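Side-chain contacts in 3-carboxy-cis,cis-muconate cycloisomerase (Acinetobacter calcoaceticus, PDB 1Q5N), which belongs to the largely helical fumarase/aspartase-like lyase superfamily and assembles from four chains into a tetramer: residues R15-I20 against L126-N131; I81-V86 against A108-I113; T139-A144 against R172-F177; A374-L379 against M383-A388. All coordinates share one frame; numbering follows the deposited sequence.

Interaction 1. Residues R15-I20 against L126-N131; sequences RDVTEI and LAIVQN
The helix of 15-20, which carries Val17, runs almost antiparallel to the 126-131 stretch of the long helix 110-146, which carries Ile128: the N-to-C directions differ by 165° and the short axes come within 10.1 Å. This antiparallel helix pair lays the short N-terminal helix against one of the long bundle helices of the lyase fold. It is a light contact, and on the side of 126-131 nearly all of it falls on Ile128. This residue pushes both of its branches into the facing helix. Its CG1 stands anti to the carbonyl carbon (chi1 -71°) and the chain then runs out extended (chi2 169°), which brings CD1 to Asp16 and Ile20. Ile20 answers from its own helix: its CD1 meets that of Ile128 tip to tip at 3.9 Å. The shorter CG2 branch of Ile128 meets Val17 instead, the two side chains running alongside with opposite headings and the CG2 atoms of both 3.9 Å apart. Val17 is the buried member of the group, since it also packs on Phe335, Gln336 and Ala339 of helix 323-351. Asp16, which is exposed, contributes through its methylene alone; its carboxylate turns to Gln14, with OD2 hydrogen-bonded to Gln14 NE2. The closest approach of all is made there, Asp16 CB lying 3.6 Å from Ile128 CD1.

Interaction 2. Residues I81-V86 against A108-I113; sequences IAIPFV and ATSQDI
Ala82 meets Ser110 where the opening turns of two helices, 82-94 and 110-146, come together in the helical lyase fold. The CA atoms of this pair are 5.4 Å apart, a close approach made possible by two small side chains. Ala82 points its methyl toward the other helix, CB resting 3.8 Å from Ser110 CB and almost as near to the Ser110 carbonyl oxygen; Met30 of helix 23-43 also packs on this alanine. One residue on, Ile83 is exposed and also touches this serine, its CG1 lying 3.5 Å from Ser110 OG. The hydroxyl comes to that place because OG stands anti to the carbonyl carbon, beside the backbone N (chi1 -60°), and it touches hydrocarbon here. Phe85, a turn after Ala82, points toward 108-113 without close contact. Ala82 O lies at the edge of its ring, in the ring plane, and its neighbour Met30 helps to bury it.

On the other side of the contact, the start of helix 110-146 is fixed from within. Thr109 sits at the N-cap, yet its side chain makes no capping bond, leaving half of a capping box: Asp112 receives the threonine amide. The carboxylate also binds His231 NE2 and the amides of Gly197 and Gly198. Thr109 N reaches Asp112 OD2 at 2.8 Å, from 38° above the carboxylate plane.

Interaction 3. Residues T139-A144 against R172-F177; sequences TALSQA and RWASAF
Two residues before Ala174, which packs on Ala140, Arg172 NH2 is held by two groups of the third subunit: a salt bridge to Glu233 OE2 and a hydrogen bond to the carbonyl oxygen of His317. Its NH1 adds a salt bridge to Glu318 OE2, also of that subunit. All this happens on a different side of helix 166-191 from the contact itself, which is wholly apolar. Here helix 110-146 and helix 166-191 pack roughly antiparallel, as neighbours in the long helical bundle of the lyase fold, and they touch through alanines. Ala140 and Ala174 point at each other; their CB atoms lie 3.9 Å apart, and the CB of Ala140 is 4.1 Å from Ala174 CA, so the methyl rests almost on the opposite backbone. The two CA atoms are therefore 5.3 Å apart, a short distance for packed helices. Leu141 starts off to one side, but its chain leads back: CG is anti to the carbonyl carbon (chi1 -70°), chi2 is extended, and CD2 comes 3.9 Å from Ala174 CB. One methyl thus receives both Ala140 and Leu141. Beyond the alanines, Phe177 packs on Cys136 and Tyr137 of helix 110-146 and on Leu349 of helix 323-351. The chemistry thus implies a division of labour on helix 166-191: small methyls allow close helix packing inside the subunit, and charges join it to its neighbour.

Interaction 4. Residues A374-L379 against M383-A388; sequences AVMMAL and MGRLNA
Met376 lies across from Ala388 and Arg385, and its side chain can be followed between them. From CB, the chain leaves with CG anti to the backbone N (chi1 -156°), which sets CG against the backbone of Ala388, 3.8 Å from its carbonyl carbon, with the Ala388 methyl 4.1 Å from the same CG. Bends at chi2 and chi3, about CB-CG and CG-SD, then swing the terminal methyl over to Arg385. CE ends beside the aliphatic part of that arginine, 3.3 Å from CG and 4.0 Å from CD; the shorter value is tight for two carbons and should be read with some caution. The two chains pass at a slant, so the methionine meets the hydrocarbon stem of the arginine. The guanidinium lies further on, where Arg385 NH1 is hydrogen-bonded to Arg102 O of the third subunit.

Ala388 sits between Met376 and Leu379 where two consecutive helices meet at a tight turn: its CB also touches Leu379 CB at 3.8 Å and lies 3.6 Å from Met376 O. Leu379 then lies alongside Met383, the two headed in one direction, though their ends are too close to be modelled reliably. Between the two helices stands Gly384, whose positive phi of 97° lets the chain turn at once. Helix 372-383 thus has helix 385-402 on Met376 and Leu379, with Phe420 also packing on Leu379, and helix 422-428 on Val375 and Ala378 through Ile428.

In the fold
Interactions 1, 2 and 3 are strung along a single element, helix 110-146, with interaction 2 at its start, interaction 1 in the middle and interaction 3 toward its end; the centres of 2 and 3 are about 44 Å apart. Interaction 3 is the buried one and relies on alanine methyls, whereas interactions 1 and 2 are partly exposed, the first resting on branched aliphatics and the second on an alanine and a serine. Interaction 4 joins two consecutive helices of the C-terminal region, on the opposite side of the chain's centre from interaction 2; it is partly buried and combines methionines with Leu379 and Ala388. Interactions 3 and 4 both border the third subunit, each through an arginine.

Interaction 1. Residues R15-I20 against L126-N131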
loop_
_atom_site.group_PDB
_atom_site.type_symbol
_atom_site.label_atom_id
_atom_site.label_comp_id
_atom_site.label_asym_id
_atom_site.label_seq_id
_atom_site.Cartn_x
_atom_site.Cartn_y
_atom_site.Cartn_z
ATOM N N ARG A 15 22.095 9.981 -9.812
ATOM C CA ARG A 15 22.206 10.767 -11.034
ATOM C C ARG A 15 22.024 10.054 -12.400
ATOM O O ARG A 15 21.225 10.487 -13.195
ATOM C CB ARG A 15 23.526 11.528 -11.010
ATOM C CG ARG A 15 23.473 12.811 -11.765
ATOM C CD ARG A 15 24.866 13.116 -12.290
ATOM N NE ARG A 15 25.558 14.131 -11.487
ATOM C CZ ARG A 15 26.877 14.367 -11.535
ATOM N NH1 ARG A 15 27.663 13.643 -12.345
ATOM N NH2 ARG A 15 27.409 15.349 -10.800
ATOM N N ASP A 16 22.739 8.970 -12.668
ATOM C CA ASP A 16 22.598 8.266 -13.947
ATOM C C ASP A 16 21.201 7.631 -14.187
ATOM O O ASP A 16 20.634 7.728 -15.285
ATOM C CB ASP A 16 23.702 7.196 -14.080
ATOM C CG ASP A 16 25.119 7.769 -13.791
ATOM O OD1 ASP A 16 25.489 8.825 -14.373
ATOM O OD2 ASP A 16 25.858 7.164 -12.959
ATOM N N VAL A 17 20.621 7.007 -13.163
ATOM C CA VAL A 17 19.316 6.409 -13.331
ATOM C C VAL A 17 18.263 7.520 -13.525
ATOM O O VAL A 17 17.347 7.357 -14.280
ATOM C CB VAL A 17 19.014 5.449 -12.145
ATOM C CG1 VAL A 17 17.545 4.978 -12.161
ATOM C CG2 VAL A 17 19.978 4.259 -12.225
ATOM N N THR A 18 18.414 8.656 -12.862
ATOM C CA THR A 18 17.492 9.775 -13.051
ATOM C C THR A 18 17.541 10.309 -14.514
ATOM O O THR A 18 16.522 10.733 -15.085
ATOM C CB THR A 18 17.842 10.929 -12.059
ATOM O OG1 THR A 18 17.496 10.496 -10.753
ATOM C CG2 THR A 18 17.046 12.197 -12.335
ATOM N N GLU A 19 18.735 10.294 -15.104
ATOM C CA GLU A 19 18.901 10.757 -16.472
ATOM C C GLU A 19 18.218 9.778 -17.425
ATOM O O GLU A 19 17.576 10.208 -18.377
ATOM C CB GLU A 19 20.386 10.861 -16.822
ATOM C CG GLU A 19 20.743 12.138 -17.591
ATOM C CD GLU A 19 22.267 12.276 -17.795
ATOM O OE1 GLU A 19 23.020 12.492 -16.772
ATOM O OE2 GLU A 19 22.692 12.155 -18.994
ATOM N N ILE A 20 18.355 8.472 -17.175
ATOM C CA ILE A 20 17.721 7.507 -18.050
ATOM C C ILE A 20 16.197 7.704 -18.115
ATOM O O ILE A 20 15.589 7.453 -19.164
ATOM C CB ILE A 20 18.064 6.047 -17.619
ATOM C CG1 ILE A 20 19.509 5.736 -18.024
ATOM C CG2 ILE A 20 17.133 5.022 -18.285
ATOM C CD1 ILE A 20 20.036 4.466 -17.386
ATOM N N LEU A 126 18.936 -1.221 -15.268
ATOM C CA LEU A 126 19.246 -2.496 -14.622
ATOM C C LEU A 126 20.765 -2.719 -14.612
ATOM O O LEU A 126 21.300 -3.242 -13.646
ATOM C CB LEU A 126 18.621 -3.676 -15.357
ATOM C CG LEU A 126 17.480 -4.404 -14.678
ATOM C CD1 LEU A 126 17.403 -5.797 -15.261
ATOM C CD2 LEU A 126 17.683 -4.501 -13.148
ATOM N N ALA A 127 21.444 -2.330 -15.693
ATOM C CA ALA A 127 22.893 -2.504 -15.809
ATOM C C ALA A 127 23.539 -1.702 -14.682
ATOM O O ALA A 127 24.422 -2.190 -14.001
ATOM C CB ALA A 127 23.425 -1.996 -17.231
ATOM N N ILE A 128 23.102 -0.465 -14.493
ATOM C CA ILE A 128 23.646 0.351 -13.418
ATOM C C ILE A 128 23.326 -0.249 -12.045
ATOM O O ILE A 128 24.232 -0.377 -11.223
ATOM C CB ILE A 128 23.096 1.776 -13.466
ATOM C CG1 ILE A 128 23.687 2.497 -14.665
ATOM C CG2 ILE A 128 23.456 2.554 -12.168
ATOM C CD1 ILE A 128 22.988 3.799 -14.910
ATOM N N VAL A 129 22.070 -0.651 -11.797
ATOM C CA VAL A 129 21.701 -1.213 -10.499
ATOM C C VAL A 129 22.481 -2.493 -10.246
ATOM O O VAL A 129 22.961 -2.736 -9.127
ATOM C CB VAL A 129 20.165 -1.500 -10.418
ATOM C CG1 VAL A 129 19.860 -2.484 -9.301
ATOM C CG2 VAL A 129 19.424 -0.212 -10.185
ATOM N N GLN A 130 22.640 -3.306 -11.289
ATOM C CA GLN A 130 23.356 -4.563 -11.117
ATOM C C GLN A 130 24.814 -4.272 -10.740
ATOM O O GLN A 130 25.399 -4.908 -9.861
ATOM C CB GLN A 130 23.305 -5.402 -12.397
ATOM C CG GLN A 130 24.163 -6.646 -12.302
ATOM C CD GLN A 130 23.830 -7.679 -13.344
ATOM O OE1 GLN A 130 23.330 -7.365 -14.434
ATOM N NE2 GLN A 130 24.113 -8.950 -13.019
ATOM N N ASN A 131 25.404 -3.296 -11.399
ATOM C CA ASN A 131 26.761 -3.002 -11.063
ATOM C C ASN A 131 26.858 -2.459 -9.614
ATOM O O ASN A 131 27.822 -2.754 -8.916
ATOM C CB ASN A 131 27.351 -2.013 -12.061
ATOM C CG ASN A 131 28.821 -1.765 -11.799
ATOM O OD1 ASN A 131 29.237 -0.617 -11.610
ATOM N ND2 ASN A 131 29.629 -2.854 -11.746
#

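Interaction 2. Residues I81-V86 against A108-I113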
loop_
_atom_site.group_PDB
_atom_site.type_symbol
_atom_site.label_atom_id
_atom_site.label_comp_id
_atom_site.label_asym_id
_atom_site.label_seq_id
_atom_site.Cartn_x
_atom_site.Cartn_y
_atom_site.Cartn_z
ATOM N N ILE A 81 2.238 10.513 -24.636
ATOM C CA ILE A 81 3.297 11.206 -25.303
ATOM C C ILE A 81 3.554 10.751 -26.719
ATOM O O ILE A 81 3.989 11.550 -27.545
ATOM C CB ILE A 81 4.607 11.016 -24.539
ATOM C CG1 ILE A 81 4.413 11.494 -23.112
ATOM C CG2 ILE A 81 5.734 11.815 -25.202
ATOM C CD1 ILE A 81 5.577 11.074 -22.223
ATOM N N ALA A 82 3.296 9.479 -27.007
ATOM C CA ALA A 82 3.631 8.973 -28.330
ATOM C C ALA A 82 2.925 9.673 -29.481
ATOM O O ALA A 82 3.559 9.970 -30.491
ATOM C CB ALA A 82 3.391 7.485 -28.404
ATOM N N ILE A 83 1.634 9.951 -29.332
ATOM C CA ILE A 83 0.864 10.580 -30.403
ATOM C C ILE A 83 1.447 11.920 -30.898
ATOM O O ILE A 83 1.716 12.067 -32.080
ATOM C CB ILE A 83 -0.645 10.693 -29.975
ATOM C CG1 ILE A 83 -1.302 9.304 -30.065
ATOM C CG2 ILE A 83 -1.418 11.654 -30.878
ATOM C CD1 ILE A 83 -2.639 9.204 -29.395
ATOM N N PRO A 84 1.670 12.893 -30.004
ATOM C CA PRO A 84 2.220 14.175 -30.446
ATOM C C PRO A 84 3.690 13.997 -30.833
ATOM O O PRO A 84 4.233 14.759 -31.606
ATOM C CB PRO A 84 2.079 15.058 -29.214
ATOM C CG PRO A 84 1.052 14.351 -28.364
ATOM C CD PRO A 84 1.350 12.933 -28.568
ATOM N N PHE A 85 4.341 12.994 -30.271
ATOM C CA PHE A 85 5.722 12.777 -30.601
ATOM C C PHE A 85 5.822 12.310 -32.068
ATOM O O PHE A 85 6.690 12.770 -32.802
ATOM C CB PHE A 85 6.312 11.740 -29.654
ATOM C CG PHE A 85 7.484 11.009 -30.218
ATOM C CD1 PHE A 85 8.759 11.557 -30.167
ATOM C CD2 PHE A 85 7.323 9.754 -30.791
ATOM C CE1 PHE A 85 9.855 10.852 -30.694
ATOM C CE2 PHE A 85 8.411 9.045 -31.318
ATOM C CZ PHE A 85 9.667 9.585 -31.263
ATOM N N VAL A 86 4.945 11.393 -32.475
ATOM C CA VAL A 86 4.922 10.889 -33.836
ATOM C C VAL A 86 4.680 12.052 -34.795
ATOM O O VAL A 86 5.382 12.145 -35.776
ATOM C CB VAL A 86 3.837 9.756 -34.027
ATOM C CG1 VAL A 86 3.514 9.526 -35.503
ATOM C CG2 VAL A 86 4.369 8.460 -33.502
ATOM N N ALA A 108 2.813 0.589 -36.316
ATOM C CA ALA A 108 2.866 0.503 -34.867
ATOM C C ALA A 108 1.745 1.287 -34.216
ATOM O O ALA A 108 1.071 2.113 -34.857
ATOM C CB ALA A 108 4.194 1.031 -34.365
ATOM N N THR A 109 1.517 1.009 -32.936
ATOM C CA THR A 109 0.509 1.782 -32.225
ATOM C C THR A 109 1.315 2.462 -31.114
ATOM O O THR A 109 2.461 2.065 -30.861
ATOM C CB THR A 109 -0.565 0.908 -31.616
ATOM O OG1 THR A 109 -1.495 1.768 -30.980
ATOM C CG2 THR A 109 0.008 -0.010 -30.547
ATOM N N SER A 110 0.730 3.468 -30.465
ATOM C CA SER A 110 1.408 4.211 -29.383
ATOM C C SER A 110 2.069 3.358 -28.314
ATOM O O SER A 110 3.223 3.599 -27.935
ATOM C CB SER A 110 0.432 5.129 -28.672
ATOM O OG SER A 110 -0.091 6.044 -29.597
ATOM N N GLN A 111 1.330 2.369 -27.818
ATOM C CA GLN A 111 1.859 1.520 -26.769
ATOM C C GLN A 111 3.117 0.705 -27.219
ATOM O O GLN A 111 3.972 0.385 -26.387
ATOM C CB GLN A 111 0.739 0.601 -26.200
ATOM C CG GLN A 111 1.241 -0.205 -24.996
ATOM C CD GLN A 111 0.162 -0.893 -24.166
ATOM O OE1 GLN A 111 -1.045 -0.882 -24.524
ATOM N NE2 GLN A 111 0.598 -1.537 -23.046
ATOM N N ASP A 112 3.238 0.364 -28.501
ATOM C CA ASP A 112 4.424 -0.375 -28.924
ATOM C C ASP A 112 5.667 0.491 -28.657
ATOM O O ASP A 112 6.647 0.026 -28.095
ATOM C CB ASP A 112 4.395 -0.699 -30.419
ATOM C CG ASP A 112 3.225 -1.582 -30.808
ATOM O OD1 ASP A 112 2.879 -2.508 -30.029
ATOM O OD2 ASP A 112 2.652 -1.349 -31.908
ATOM N N ILE A 113 5.613 1.755 -29.059
ATOM C CA ILE A 113 6.748 2.634 -28.894
ATOM C C ILE A 113 6.993 2.968 -27.392
ATOM O O ILE A 113 8.123 3.028 -26.940
ATOM C CB ILE A 113 6.510 3.950 -29.688
ATOM C CG1 ILE A 113 6.285 3.642 -31.170
ATOM C CG2 ILE A 113 7.674 4.909 -29.483
ATOM C CD1 ILE A 113 7.354 2.785 -31.828
#

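Interaction 3. Residues T139-A144 against R172-F177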
loop_
_atom_site.group_PDB
_atom_site.type_symbol
_atom_site.label_atom_id
_atom_site.label_comp_id
_atom_site.label_asym_id
_atom_site.label_seq_id
_atom_site.Cartn_x
_atom_site.Cartn_y
_atom_site.Cartn_z
ATOM N N THR A 139 32.430 -5.220 -1.690
ATOM C CA THR A 139 32.785 -4.472 -0.506
ATOM C C THR A 139 32.278 -5.198 0.785
ATOM O O THR A 139 33.031 -5.326 1.753
ATOM C CB THR A 139 32.236 -3.058 -0.607
ATOM O OG1 THR A 139 32.678 -2.484 -1.843
ATOM C CG2 THR A 139 32.709 -2.204 0.540
ATOM N N ALA A 140 31.058 -5.734 0.803
ATOM C CA ALA A 140 30.628 -6.382 2.037
ATOM C C ALA A 140 31.484 -7.625 2.303
ATOM O O ALA A 140 31.820 -7.896 3.452
ATOM C CB ALA A 140 29.145 -6.766 1.990
ATOM N N LEU A 141 31.833 -8.382 1.255
ATOM C CA LEU A 141 32.642 -9.584 1.462
ATOM C C LEU A 141 34.016 -9.189 2.041
ATOM O O LEU A 141 34.501 -9.799 2.959
ATOM C CB LEU A 141 32.866 -10.339 0.158
ATOM C CG LEU A 141 31.735 -11.080 -0.550
ATOM C CD1 LEU A 141 32.200 -11.360 -1.992
ATOM C CD2 LEU A 141 31.375 -12.368 0.179
ATOM N N SER A 142 34.625 -8.152 1.503
ATOM C CA SER A 142 35.930 -7.718 1.964
ATOM C C SER A 142 35.923 -7.247 3.444
ATOM O O SER A 142 36.816 -7.595 4.217
ATOM C CB SER A 142 36.420 -6.626 1.022
ATOM O OG SER A 142 37.350 -5.804 1.683
ATOM N N GLN A 143 34.893 -6.488 3.839
ATOM C CA GLN A 143 34.769 -6.002 5.207
ATOM C C GLN A 143 34.428 -7.151 6.115
ATOM O O GLN A 143 34.849 -7.184 7.257
ATOM C CB GLN A 143 33.671 -4.934 5.278
ATOM C CG GLN A 143 34.032 -3.741 4.434
ATOM C CD GLN A 143 34.920 -2.753 5.175
ATOM O OE1 GLN A 143 35.929 -3.132 5.798
ATOM N NE2 GLN A 143 34.546 -1.470 5.114
ATOM N N ALA A 144 33.666 -8.111 5.619
ATOM C CA ALA A 144 33.310 -9.244 6.464
ATOM C C ALA A 144 34.560 -9.976 6.924
ATOM O O ALA A 144 34.642 -10.466 8.063
ATOM C CB ALA A 144 32.391 -10.218 5.713
ATOM N N ARG A 172 26.150 -11.841 6.429
ATOM C CA ARG A 172 24.711 -11.977 6.223
ATOM C C ARG A 172 24.249 -10.987 5.093
ATOM O O ARG A 172 23.495 -11.364 4.190
ATOM C CB ARG A 172 23.965 -11.710 7.546
ATOM C CG ARG A 172 23.957 -12.900 8.503
ATOM C CD ARG A 172 23.657 -12.451 9.953
ATOM N NE ARG A 172 22.447 -11.612 10.040
ATOM C CZ ARG A 172 22.177 -10.795 11.054
ATOM N NH1 ARG A 172 23.019 -10.717 12.072
ATOM N NH2 ARG A 172 21.087 -10.023 11.034
ATOM N N TRP A 173 24.749 -9.752 5.127
ATOM C CA TRP A 173 24.393 -8.771 4.117
ATOM C C TRP A 173 24.942 -9.136 2.727
ATOM O O TRP A 173 24.261 -8.945 1.678
ATOM C CB TRP A 173 24.876 -7.366 4.534
ATOM C CG TRP A 173 24.319 -6.934 5.838
ATOM C CD1 TRP A 173 23.203 -7.431 6.457
ATOM C CD2 TRP A 173 24.787 -5.863 6.666
ATOM N NE1 TRP A 173 22.952 -6.731 7.598
ATOM C CE2 TRP A 173 23.908 -5.767 7.754
ATOM C CE3 TRP A 173 25.868 -4.973 6.579
ATOM C CZ2 TRP A 173 24.064 -4.823 8.773
ATOM C CZ3 TRP A 173 26.029 -4.011 7.599
ATOM C CH2 TRP A 173 25.126 -3.947 8.677
ATOM N N ALA A 174 26.166 -9.658 2.722
ATOM C CA ALA A 174 26.826 -10.052 1.491
ATOM C C ALA A 174 26.007 -11.137 0.810
ATOM O O ALA A 174 25.683 -11.049 -0.365
ATOM C CB ALA A 174 28.261 -10.563 1.780
ATOM N N SER A 175 25.680 -12.173 1.553
ATOM C CA SER A 175 24.917 -13.270 0.977
ATOM C C SER A 175 23.540 -12.762 0.435
ATOM O O SER A 175 23.025 -13.291 -0.556
ATOM C CB SER A 175 24.752 -14.358 2.057
ATOM O OG SER A 175 24.091 -15.502 1.573
ATOM N N ALA A 176 22.957 -11.741 1.076
ATOM C CA ALA A 176 21.679 -11.221 0.611
ATOM C C ALA A 176 21.944 -10.521 -0.750
ATOM O O ALA A 176 21.159 -10.642 -1.703
ATOM C CB ALA A 176 21.095 -10.235 1.625
ATOM N N PHE A 177 23.047 -9.790 -0.849
ATOM C CA PHE A 177 23.347 -9.150 -2.119
ATOM C C PHE A 177 23.587 -10.210 -3.230
ATOM O O PHE A 177 23.171 -10.017 -4.387
ATOM C CB PHE A 177 24.564 -8.246 -2.001
ATOM C CG PHE A 177 24.287 -6.971 -1.306
ATOM C CD1 PHE A 177 23.216 -6.155 -1.724
ATOM C CD2 PHE A 177 25.125 -6.517 -0.305
ATOM C CE1 PHE A 177 22.992 -4.870 -1.168
ATOM C CE2 PHE A 177 24.917 -5.217 0.273
ATOM C CZ PHE A 177 23.841 -4.395 -0.173
#

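Interaction 4. Residues A374-L379 against M383-A388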
loop_
_atom_site.group_PDB
_atom_site.type_symbol
_atom_site.label_atom_id
_atom_site.label_comp_id
_atom_site.label_asym_id
_atom_site.label_seq_id
_atom_site.Cartn_x
_atom_site.Cartn_y
_atom_site.Cartn_z
ATOM N N ALA A 374 26.907 -19.684 28.723
ATOM C CA ALA A 374 28.220 -20.211 28.401
ATOM C C ALA A 374 28.775 -20.911 29.696
ATOM O O ALA A 374 29.300 -22.035 29.624
ATOM C CB ALA A 374 29.167 -19.056 27.959
ATOM N N VAL A 375 28.642 -20.270 30.865
ATOM C CA VAL A 375 29.128 -20.874 32.120
ATOM C C VAL A 375 28.400 -22.194 32.418
ATOM O O VAL A 375 28.980 -23.176 32.884
ATOM C CB VAL A 375 28.921 -19.927 33.336
ATOM C CG1 VAL A 375 29.374 -20.623 34.619
ATOM C CG2 VAL A 375 29.698 -18.625 33.123
ATOM N N MET A 376 27.113 -22.201 32.136
ATOM C CA MET A 376 26.312 -23.367 32.348
ATOM C C MET A 376 26.734 -24.559 31.441
ATOM O O MET A 376 26.730 -25.707 31.893
ATOM C CB MET A 376 24.870 -22.968 32.125
ATOM C CG MET A 376 23.896 -23.835 32.830
ATOM S SD MET A 376 22.743 -24.307 31.591
ATOM C CE MET A 376 23.638 -25.804 30.913
ATOM N N MET A 377 27.089 -24.278 30.177
ATOM C CA MET A 377 27.555 -25.325 29.230
ATOM C C MET A 377 28.912 -25.903 29.673
ATOM O O MET A 377 29.143 -27.099 29.543
ATOM C CB MET A 377 27.729 -24.766 27.810
ATOM C CG MET A 377 26.461 -24.317 27.138
ATOM S SD MET A 377 25.367 -25.680 26.782
ATOM C CE MET A 377 24.004 -25.326 27.877
ATOM N N ALA A 378 29.811 -25.046 30.161
ATOM C CA ALA A 378 31.122 -25.491 30.640
ATOM C C ALA A 378 30.987 -26.389 31.864
ATOM O O ALA A 378 31.797 -27.292 32.045
ATOM C CB ALA A 378 31.989 -24.296 30.991
ATOM N N LEU A 379 29.967 -26.142 32.696
ATOM C CA LEU A 379 29.731 -26.921 33.913
ATOM C C LEU A 379 28.936 -28.198 33.731
ATOM O O LEU A 379 29.097 -29.122 34.521
ATOM C CB LEU A 379 28.996 -26.091 34.971
ATOM C CG LEU A 379 29.806 -25.257 35.956
ATOM C CD1 LEU A 379 30.422 -26.116 37.051
ATOM C CD2 LEU A 379 30.904 -24.566 35.195
ATOM N N MET A 383 28.856 -31.807 35.959
ATOM C CA MET A 383 27.813 -31.629 36.967
ATOM C C MET A 383 26.394 -32.125 36.650
ATOM O O MET A 383 25.609 -32.400 37.559
ATOM C CB MET A 383 27.799 -30.123 37.269
ATOM C CG MET A 383 27.349 -29.690 38.634
ATOM S SD MET A 383 27.717 -27.924 38.893
ATOM C CE MET A 383 29.405 -28.022 39.379
ATOM N N GLY A 384 26.076 -32.246 35.366
ATOM C CA GLY A 384 24.745 -32.647 34.954
ATOM C C GLY A 384 24.084 -31.322 34.652
ATOM O O GLY A 384 24.203 -30.404 35.452
ATOM N N ARG A 385 23.401 -31.197 33.521
ATOM C CA ARG A 385 22.778 -29.927 33.170
ATOM C C ARG A 385 21.854 -29.317 34.237
ATOM O O ARG A 385 21.806 -28.103 34.386
ATOM C CB ARG A 385 22.023 -30.041 31.839
ATOM C CG ARG A 385 22.199 -28.800 30.931
ATOM C CD ARG A 385 21.064 -28.642 29.905
ATOM N NE ARG A 385 21.165 -29.561 28.757
ATOM C CZ ARG A 385 20.122 -30.047 28.069
ATOM N NH1 ARG A 385 18.880 -29.708 28.415
ATOM N NH2 ARG A 385 20.316 -30.871 27.028
ATOM N N LEU A 386 21.133 -30.145 34.978
ATOM C CA LEU A 386 20.206 -29.667 36.022
ATOM C C LEU A 386 20.999 -28.935 37.084
ATOM O O LEU A 386 20.687 -27.819 37.485
ATOM C CB LEU A 386 19.507 -30.863 36.691
ATOM C CG LEU A 386 19.786 -32.166 35.911
ATOM C CD1 LEU A 386 19.807 -33.405 36.844
ATOM C CD2 LEU A 386 18.742 -32.273 34.771
ATOM N N ASN A 387 22.027 -29.618 37.548
ATOM C CA ASN A 387 22.896 -29.089 38.560
ATOM C C ASN A 387 23.631 -27.826 38.128
ATOM O O ASN A 387 23.817 -26.901 38.921
ATOM C CB ASN A 387 23.893 -30.156 38.941
ATOM C CG ASN A 387 23.845 -30.450 40.394
ATOM O OD1 ASN A 387 22.870 -31.034 40.890
ATOM N ND2 ASN A 387 24.882 -30.016 41.117
ATOM N N ALA A 388 24.071 -27.819 36.873
ATOM C CA ALA A 388 24.766 -26.676 36.308
ATOM C C ALA A 388 23.778 -25.505 36.247
ATOM O O ALA A 388 24.078 -24.404 36.680
ATOM C CB ALA A 388 25.296 -27.012 34.916
#